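PDB 5WF2: AP-4 complex accessory subunit Tepsin from Equus caballus, which probably associates with the adaptor-like complex AP-4 and may thereby take part in vesicular trafficking of proteins at the trans-Golgi network. Local coordinates for residues V34-A47 / C76-L88. Numbering follows the deposited sequence.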
loop_
_atom_site.group_PDB
_atom_site.type_symbol
_atom_site.label_atom_id
_atom_site.label_comp_id
_atom_site.label_asym_id
_atom_site.label_seq_id
_atom_site.Cartn_x
_atom_site.Cartn_y
_atom_site.Cartn_z
ATOM N N VAL A 34 -6.651 -4.348 -6.798
ATOM C CA VAL A 34 -6.752 -4.515 -5.358
ATOM C C VAL A 34 -7.469 -3.345 -4.709
ATOM O O VAL A 34 -8.077 -3.506 -3.637
ATOM C CB VAL A 34 -5.359 -4.745 -4.759
ATOM C CG1 VAL A 34 -4.584 -3.465 -4.704
ATOM C CG2 VAL A 34 -5.508 -5.357 -3.401
ATOM N N THR A 35 -7.430 -2.158 -5.324
ATOM C CA THR A 35 -8.022 -0.975 -4.721
ATOM C C THR A 35 -9.475 -0.742 -5.116
ATOM O O THR A 35 -10.115 0.114 -4.517
ATOM C CB THR A 35 -7.235 0.311 -5.042
ATOM O OG1 THR A 35 -7.156 0.563 -6.451
ATOM C CG2 THR A 35 -5.838 0.254 -4.456
ATOM N N ARG A 36 -10.012 -1.459 -6.086
ATOM C CA ARG A 36 -11.416 -1.263 -6.416
ATOM C C ARG A 36 -12.262 -2.172 -5.534
ATOM O O ARG A 36 -11.856 -3.274 -5.158
ATOM C CB ARG A 36 -11.678 -1.525 -7.904
ATOM C CG ARG A 36 -11.706 -3.009 -8.332
ATOM C CD ARG A 36 -12.271 -3.179 -9.764
ATOM N NE ARG A 36 -11.601 -2.304 -10.734
ATOM C CZ ARG A 36 -10.671 -2.688 -11.610
ATOM N NH1 ARG A 36 -10.266 -3.961 -11.675
ATOM N NH2 ARG A 36 -10.138 -1.786 -12.433
ATOM N N GLY A 37 -13.440 -1.703 -5.192
ATOM C CA GLY A 37 -14.304 -2.450 -4.300
ATOM C C GLY A 37 -14.928 -1.520 -3.291
ATOM O O GLY A 37 -14.461 -0.406 -3.045
ATOM N N SER A 38 -16.008 -1.991 -2.688
ATOM C CA SER A 38 -16.818 -1.156 -1.817
ATOM C C SER A 38 -16.483 -1.319 -0.343
ATOM O O SER A 38 -16.926 -0.502 0.470
ATOM C CB SER A 38 -18.293 -1.486 -2.035
ATOM O OG SER A 38 -18.457 -2.892 -2.069
ATOM N N ARG A 39 -15.737 -2.355 0.022
ATOM C CA ARG A 39 -15.324 -2.576 1.404
ATOM C C ARG A 39 -13.936 -1.977 1.635
ATOM O O ARG A 39 -13.073 -2.031 0.753
ATOM C CB ARG A 39 -15.332 -4.078 1.698
ATOM C CG ARG A 39 -15.016 -4.474 3.133
ATOM C CD ARG A 39 -15.557 -5.880 3.514
ATOM N NE ARG A 39 -17.004 -5.893 3.736
ATOM C CZ ARG A 39 -17.692 -6.932 4.212
ATOM N NH1 ARG A 39 -17.080 -8.060 4.536
ATOM N NH2 ARG A 39 -19.007 -6.838 4.368
ATOM N N ALA A 40 -13.741 -1.376 2.816
ATOM C CA ALA A 40 -12.481 -0.716 3.150
ATOM C C ALA A 40 -11.380 -1.682 3.570
ATOM O O ALA A 40 -10.217 -1.259 3.678
ATOM C CB ALA A 40 -12.683 0.268 4.291
ATOM N N PHE A 41 -11.718 -2.943 3.806
ATOM C CA PHE A 41 -10.779 -3.984 4.196
ATOM C C PHE A 41 -10.700 -5.050 3.109
ATOM O O PHE A 41 -11.733 -5.548 2.650
ATOM C CB PHE A 41 -11.211 -4.615 5.524
ATOM C CG PHE A 41 -11.497 -3.612 6.576
ATOM C CD1 PHE A 41 -10.475 -2.829 7.101
ATOM C CD2 PHE A 41 -12.804 -3.392 7.012
ATOM C CE1 PHE A 41 -10.734 -1.875 8.059
ATOM C CE2 PHE A 41 -13.081 -2.431 7.971
ATOM C CZ PHE A 41 -12.043 -1.671 8.495
ATOM N N LEU A 42 -9.478 -5.417 2.720
ATOM C CA LEU A 42 -9.274 -6.545 1.831
ATOM C C LEU A 42 -9.761 -7.831 2.507
ATOM O O LEU A 42 -9.677 -7.988 3.725
ATOM C CB LEU A 42 -7.793 -6.683 1.458
ATOM C CG LEU A 42 -6.985 -5.474 0.951
ATOM C CD1 LEU A 42 -5.608 -5.954 0.508
ATOM C CD2 LEU A 42 -7.685 -4.760 -0.171
ATOM N N SER A 43 -10.317 -8.738 1.712
ATOM C CA SER A 43 -10.585 -10.072 2.220
ATOM C C SER A 43 -9.294 -10.873 2.312
ATOM O O SER A 43 -8.278 -10.545 1.704
ATOM C CB SER A 43 -11.569 -10.812 1.317
ATOM O OG SER A 43 -10.940 -11.177 0.096
ATOM N N ARG A 44 -9.371 -11.970 3.051
ATOM C CA ARG A 44 -8.244 -12.881 3.166
ATOM C C ARG A 44 -7.815 -13.371 1.792
ATOM O O ARG A 44 -6.616 -13.425 1.483
ATOM C CB ARG A 44 -8.662 -14.045 4.074
ATOM C CG ARG A 44 -7.607 -15.073 4.331
ATOM C CD ARG A 44 -7.954 -15.970 5.532
ATOM N NE ARG A 44 -6.730 -16.582 6.053
ATOM C CZ ARG A 44 -6.245 -17.767 5.677
ATOM N NH1 ARG A 44 -6.884 -18.507 4.779
ATOM N NH2 ARG A 44 -5.109 -18.223 6.202
ATOM N N GLU A 45 -8.796 -13.666 0.935
ATOM C CA GLU A 45 -8.531 -14.162 -0.405
ATOM C C GLU A 45 -7.868 -13.094 -1.249
ATOM O O GLU A 45 -6.891 -13.365 -1.951
ATOM C CB GLU A 45 -9.844 -14.638 -1.049
ATOM C CG GLU A 45 -10.727 -15.547 -0.119
ATOM C CD GLU A 45 -11.787 -14.787 0.736
ATOM O OE1 GLU A 45 -12.930 -14.567 0.241
ATOM O OE2 GLU A 45 -11.490 -14.421 1.905
ATOM N N GLU A 46 -8.356 -11.861 -1.160
ATOM C CA GLU A 46 -7.816 -10.795 -1.992
ATOM C C GLU A 46 -6.396 -10.454 -1.574
ATOM O O GLU A 46 -5.527 -10.222 -2.426
ATOM C CB GLU A 46 -8.697 -9.560 -1.899
ATOM C CG GLU A 46 -10.050 -9.667 -2.589
ATOM C CD GLU A 46 -10.978 -8.547 -2.167
ATOM O OE1 GLU A 46 -10.700 -7.897 -1.129
ATOM O OE2 GLU A 46 -11.984 -8.301 -2.860
ATOM N N ALA A 47 -6.144 -10.419 -0.272
ATOM C CA ALA A 47 -4.803 -10.123 0.200
ATOM C C ALA A 47 -3.827 -11.214 -0.220
ATOM O O ALA A 47 -2.717 -10.925 -0.675
ATOM C CB ALA A 47 -4.818 -9.961 1.716
ATOM N N CYS A 76 -12.323 5.123 0.451
ATOM C CA CYS A 76 -12.287 3.666 0.359
ATOM C C CYS A 76 -11.059 3.205 -0.411
ATOM O O CYS A 76 -10.421 2.215 -0.038
ATOM C CB CYS A 76 -13.564 3.114 -0.291
ATOM S SG CYS A 76 -13.774 1.355 -0.039
ATOM N N VAL A 77 -10.689 3.911 -1.470
ATOM C CA VAL A 77 -9.501 3.516 -2.212
ATOM C C VAL A 77 -8.260 3.696 -1.340
ATOM O O VAL A 77 -7.362 2.846 -1.347
ATOM C CB VAL A 77 -9.396 4.302 -3.529
ATOM C CG1 VAL A 77 -8.011 4.191 -4.126
ATOM C CG2 VAL A 77 -10.443 3.796 -4.548
ATOM N N GLN A 78 -8.202 4.782 -0.560
ATOM C CA GLN A 78 -7.073 4.981 0.350
ATOM C C GLN A 78 -6.986 3.852 1.357
ATOM O O GLN A 78 -5.890 3.355 1.649
ATOM C CB GLN A 78 -7.196 6.306 1.080
ATOM C CG GLN A 78 -6.916 7.547 0.240
ATOM C CD GLN A 78 -6.986 8.802 1.080
ATOM O OE1 GLN A 78 -7.929 8.993 1.850
ATOM N NE2 GLN A 78 -5.977 9.655 0.961
ATOM N N MET A 79 -8.128 3.440 1.924
ATOM C CA MET A 79 -8.137 2.372 2.915
ATOM C C MET A 79 -7.637 1.060 2.320
ATOM O O MET A 79 -6.802 0.377 2.920
ATOM C CB MET A 79 -9.547 2.203 3.509
ATOM C CG MET A 79 -9.930 3.333 4.465
ATOM S SD MET A 79 -9.057 3.279 6.038
ATOM C CE MET A 79 -9.717 1.794 6.781
ATOM N N ARG A 80 -8.101 0.716 1.121
ATOM C CA ARG A 80 -7.675 -0.534 0.496
ATOM C C ARG A 80 -6.210 -0.477 0.104
ATOM O O ARG A 80 -5.494 -1.479 0.229
ATOM C CB ARG A 80 -8.561 -0.857 -0.719
ATOM C CG ARG A 80 -10.039 -1.126 -0.333
ATOM C CD ARG A 80 -10.883 -1.505 -1.540
ATOM N NE ARG A 80 -10.451 -2.759 -2.136
ATOM C CZ ARG A 80 -10.867 -3.954 -1.761
ATOM N NH1 ARG A 80 -11.750 -4.062 -0.802
ATOM N NH2 ARG A 80 -10.402 -5.051 -2.363
ATOM N N ALA A 81 -5.750 0.671 -0.384
ATOM C CA ALA A 81 -4.336 0.832 -0.720
ATOM C C ALA A 81 -3.470 0.678 0.521
ATOM O O ALA A 81 -2.450 -0.009 0.464
ATOM C CB ALA A 81 -4.099 2.185 -1.394
ATOM N N LEU A 82 -3.862 1.299 1.649
ATOM C CA LEU A 82 -3.164 1.073 2.927
ATOM C C LEU A 82 -3.179 -0.392 3.338
ATOM O O LEU A 82 -2.189 -0.905 3.885
ATOM C CB LEU A 82 -3.759 1.920 4.053
ATOM C CG LEU A 82 -3.527 3.439 3.970
ATOM C CD1 LEU A 82 -4.340 4.184 5.019
ATOM C CD2 LEU A 82 -2.067 3.824 4.105
ATOM N N GLY A 83 -4.319 -1.060 3.182
ATOM C CA GLY A 83 -4.361 -2.489 3.446
ATOM C C GLY A 83 -3.340 -3.256 2.645
ATOM O O GLY A 83 -2.706 -4.183 3.156
ATOM N N ALA A 84 -3.197 -2.909 1.369
ATOM C CA ALA A 84 -2.257 -3.602 0.505
ATOM C C ALA A 84 -0.826 -3.337 0.954
ATOM O O ALA A 84 -0.002 -4.248 0.928
ATOM C CB ALA A 84 -2.448 -3.186 -0.944
ATOM N N VAL A 85 -0.531 -2.093 1.354
ATOM C CA VAL A 85 0.773 -1.743 1.935
ATOM C C VAL A 85 1.048 -2.585 3.173
ATOM O O VAL A 85 2.121 -3.163 3.315
ATOM C CB VAL A 85 0.834 -0.237 2.265
ATOM C CG1 VAL A 85 2.114 0.091 3.084
ATOM C CG2 VAL A 85 0.772 0.625 1.025
ATOM N N ALA A 86 0.073 -2.687 4.082
ATOM C CA ALA A 86 0.243 -3.500 5.285
ATOM C C ALA A 86 0.503 -4.955 4.937
ATOM O O ALA A 86 1.393 -5.587 5.514
ATOM C CB ALA A 86 -0.982 -3.363 6.186
ATOM N N SER A 87 -0.277 -5.517 4.002
ATOM C CA SER A 87 -0.087 -6.914 3.605
ATOM C C SER A 87 1.303 -7.144 3.071
ATOM O O SER A 87 1.977 -8.095 3.478
ATOM C CB SER A 87 -1.142 -7.333 2.580
ATOM O OG SER A 87 -2.428 -7.408 3.200
ATOM N N LEU A 88 1.748 -6.315 2.121
ATOM C CA LEU A 88 3.099 -6.454 1.603
ATOM C C LEU A 88 4.138 -6.267 2.703
ATOM O O LEU A 88 5.153 -6.966 2.722
ATOM C CB LEU A 88 3.312 -5.445 0.479
ATOM C CG LEU A 88 4.585 -5.486 -0.324
ATOM C CD1 LEU A 88 4.839 -6.872 -0.896
ATOM C CD2 LEU A 88 4.382 -4.491 -1.446
HETATM O O HOH W 1 -12.786 -6.660 0.361
#
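Arg-80 rises from helix 75-89 to meet Val-34 O and Arg-39 O, where helix 25-35 runs on into the loop that leads to helix 44-56, and its guanidinium group is bonded along its edge. NE and NH2 both reach Val-34 O in a side-on grip; the NE to Val-34 O distance is 2.9 Å. On the other flank NH1 gives a straighter bond to Arg-39 O (2.9 Å, 164°), almost exactly in the guanidinium plane. A bend at chi3 (64°) swings the group round into this position. NH2 also forms a salt bridge with Glu-46 OE1 (3.1 Å), the carboxylate plane standing perpendicular to the guanidinium. From the opposite face of the carboxylate, Ser-43 N donates to the same OE1, and Ser-43 OG accepts from Glu-46 N: a capping box that starts helix 44-56 and fixes the arginine's acidic partner. This loop and the helix ends it links lie over helix 75-89 in tepsin's all-helical VHS/ENTH-like domain. Leu-42 lays CD2 over one guanidinium face, 3.5 Å from NH2, while its CD1 reaches down to the backbone of Ala-84. One residue past Arg-80, Ala-81 CB meets Thr-35 CG2 at 4.0 Å. Thr-35 CB also sits against Val-77 CG1, and Val-77 CG2 against Thr-35 O; the Thr-35 hydroxyl, OG1, is hydrogen-bonded to Val-31 O within its own helix. Ala-40 CB packs on Met-79 CB (3.8 Å).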